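Local coordinates for protein ribosomal silencing factor RsfS (Bacillus halodurans, PDB 2O5A) that probably silences ribosomes by binding the large-subunit protein uL14, blocking an intersubunit bridge and so repressing translation, at residues E54-K57 and V58-Q62. Sequence-based numbering, arbitrary orientation.
Sequences ELKK and VAQEQ
Lys-57 and Glu-61, one helical turn apart, show how side chains spaced i to i+4 find each other on an exposed helix face. The lysine chain runs out extended and then bends at its last torsion (chi4 -69°), which swings NZ towards the carboxylate; NZ meets Glu-61 OE2 at 3.4 Å in a salt bridge whose hydrogen bond is weak. Lys-56 and Gln-60 repeat the spacing without a charge pair. Here the aliphatic stem of the lysine lies across the glutamine amide, with Lys-56 CG 3.7 Å from Gln-60 OE1 and Lys-56 CE 4.0 Å from Gln-60 NE2. Replacing Lys-56 by an alanine would probably strip this methylene cover from the Gln-60 amide and leave it freer to turn. A third pair brings OE2 of Glu-54, whose chain bends at chi2 (62°), to CG2 of Val-58, while Val-58 also touches Leu-9 and Ala-13 of helix 4-16. Beneath the side chains, Val-58 N bonds Glu-54 O at 2.9 Å, Ala-59 N bonds Leu-55 O and Gln-60 N bonds Lys-56 O, but the next bond, Glu-61 N to Lys-57 O, stretches weakly to 3.3 Å. Buried Leu-55 and Ala-59 turn to Leu-82 and Ile-66 respectively. Such a division between buried and charged faces is characteristic of an amphipathic alpha-helix, here the last turns of helix 45-61 in the alpha/beta fold of the Iojap/RsfS family.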
ATOM      1  N   GLU A  54      15.809 -15.640   4.180  1.00 27.31           N
ATOM      2  CA  GLU A  54      17.203 -15.223   4.043  1.00 30.09           C
ATOM      3  C   GLU A  54      17.349 -13.819   4.616  1.00 31.76           C
ATOM      4  O   GLU A  54      18.393 -13.467   5.168  1.00 30.26           O
ATOM      5  CB  GLU A  54      17.623 -15.231   2.571  1.00 33.12           C
ATOM      6  CG  GLU A  54      19.063 -14.787   2.310  1.00 39.21           C
ATOM      7  CD  GLU A  54      20.093 -15.688   2.969  1.00 43.36           C
ATOM      8  OE1 GLU A  54      19.872 -16.915   3.012  1.00 45.50           O
ATOM      9  OE2 GLU A  54      21.132 -15.170   3.432  1.00 43.66           O
ATOM     10  N   LEU A  55      16.293 -13.022   4.480  1.00 31.32           N
ATOM     11  CA  LEU A  55      16.295 -11.662   4.997  1.00 31.84           C
ATOM     12  C   LEU A  55      16.270 -11.731   6.519  1.00 32.80           C
ATOM     13  O   LEU A  55      16.951 -10.962   7.199  1.00 33.21           O
ATOM     14  CB  LEU A  55      15.071 -10.896   4.487  1.00 32.98           C
ATOM     15  CG  LEU A  55      15.354  -9.568   3.778  1.00 34.18           C
ATOM     16  CD1 LEU A  55      14.046  -8.925   3.353  1.00 34.72           C
ATOM     17  CD2 LEU A  55      16.129  -8.644   4.704  1.00 36.05           C
ATOM     18  N   LYS A  56      15.481 -12.663   7.047  1.00 37.00           N
ATOM     19  CA  LYS A  56      15.377 -12.851   8.487  1.00 35.56           C
ATOM     20  C   LYS A  56      16.707 -13.377   9.012  1.00 35.50           C
ATOM     21  O   LYS A  56      17.240 -12.883  10.006  1.00 36.13           O
ATOM     22  CB  LYS A  56      14.265 -13.849   8.814  1.00 33.64           C
ATOM     23  CG  LYS A  56      14.183 -14.208  10.287  1.00 33.90           C
ATOM     24  CD  LYS A  56      13.025 -15.145  10.581  1.00 34.96           C
ATOM     25  CE  LYS A  56      12.825 -15.293  12.081  1.00 35.88           C
ATOM     26  NZ  LYS A  56      11.657 -16.150  12.412  1.00 35.60           N
ATOM     27  N   LYS A  57      17.238 -14.384   8.325  1.00 38.34           N
ATOM     28  CA  LYS A  57      18.505 -14.994   8.697  1.00 43.43           C
ATOM     29  C   LYS A  57      19.616 -13.945   8.733  1.00 44.94           C
ATOM     30  O   LYS A  57      20.369 -13.863   9.703  1.00 43.31           O
ATOM     31  CB  LYS A  57      18.851 -16.101   7.697  1.00 46.09           C
ATOM     32  CG  LYS A  57      20.078 -16.920   8.054  1.00 51.70           C
ATOM     33  CD  LYS A  57      20.146 -18.187   7.213  1.00 56.20           C
ATOM     34  CE  LYS A  57      21.445 -18.939   7.441  1.00 58.58           C
ATOM     35  NZ  LYS A  57      22.608 -18.186   6.897  1.00 60.91           N
ATOM     36  N   VAL A  58      19.706 -13.143   7.677  1.00 42.70           N
ATOM     37  CA  VAL A  58      20.723 -12.097   7.590  1.00 40.12           C
ATOM     38  C   VAL A  58      20.513 -10.998   8.632  1.00 44.64           C
ATOM     39  O   VAL A  58      21.476 -10.440   9.160  1.00 43.57           O
ATOM     40  CB  VAL A  58      20.738 -11.449   6.182  1.00 39.72           C
ATOM     41  CG1 VAL A  58      21.422 -10.089   6.230  1.00 37.17           C
ATOM     42  CG2 VAL A  58      21.464 -12.361   5.206  1.00 37.32           C
ATOM     43  N   ALA A  59      19.253 -10.694   8.925  1.00 48.69           N
ATOM     44  CA  ALA A  59      18.926  -9.658   9.897  1.00 50.66           C
ATOM     45  C   ALA A  59      19.370 -10.036  11.306  1.00 53.68           C
ATOM     46  O   ALA A  59      19.748  -9.173  12.098  1.00 55.27           O
ATOM     47  CB  ALA A  59      17.428  -9.383   9.880  1.00 50.50           C
ATOM     48  N   GLN A  60      19.327 -11.328  11.612  1.00 57.80           N
ATOM     49  CA  GLN A  60      19.716 -11.811  12.930  1.00 60.45           C
ATOM     50  C   GLN A  60      21.227 -11.991  13.061  1.00 61.52           C
ATOM     51  O   GLN A  60      21.751 -12.113  14.169  1.00 61.61           O
ATOM     52  CB  GLN A  60      18.994 -13.124  13.234  1.00 61.60           C
ATOM     53  CG  GLN A  60      17.479 -12.982  13.236  1.00 64.93           C
ATOM     54  CD  GLN A  60      16.763 -14.311  13.346  1.00 66.48           C
ATOM     55  OE1 GLN A  60      16.936 -15.191  12.504  1.00 68.40           O
ATOM     56  NE2 GLN A  60      15.949 -14.463  14.383  1.00 67.15           N
ATOM     57  N   GLU A  61      21.920 -12.012  11.927  1.00 61.69           N
ATOM     58  CA  GLU A  61      23.373 -12.151  11.926  1.00 60.11           C
ATOM     59  C   GLU A  61      23.967 -10.782  12.226  1.00 58.81           C
ATOM     60  O   GLU A  61      24.837 -10.637  13.085  1.00 58.68           O
ATOM     61  CB  GLU A  61      23.886 -12.610  10.558  1.00 61.43           C
ATOM     62  CG  GLU A  61      23.307 -13.912  10.042  1.00 63.25           C
ATOM     63  CD  GLU A  61      23.921 -14.316   8.714  1.00 65.62           C
ATOM     64  OE1 GLU A  61      24.295 -13.414   7.936  1.00 67.19           O
ATOM     65  OE2 GLU A  61      24.023 -15.531   8.443  1.00 66.01           O
ATOM     66  N   GLN A  62      23.479  -9.781  11.501  1.00 57.34           N
ATOM     67  CA  GLN A  62      23.942  -8.407  11.647  1.00 55.39           C
ATOM     68  C   GLN A  62      23.387  -7.794  12.930  1.00 52.39           C
ATOM     69  O   GLN A  62      23.756  -6.683  13.310  1.00 51.80           O
ATOM     70  CB  GLN A  62      23.491  -7.580  10.440  1.00 56.17           C
ATOM     71  CG  GLN A  62      24.523  -6.583   9.928  1.00 57.18           C
ATOM     72  CD  GLN A  62      25.854  -7.238   9.602  1.00 57.60           C
ATOM     73  OE1 GLN A  62      25.900  -8.359   9.094  1.00 56.21           O
ATOM     74  NE2 GLN A  62      26.943  -6.531   9.877  1.00 57.15           N
TER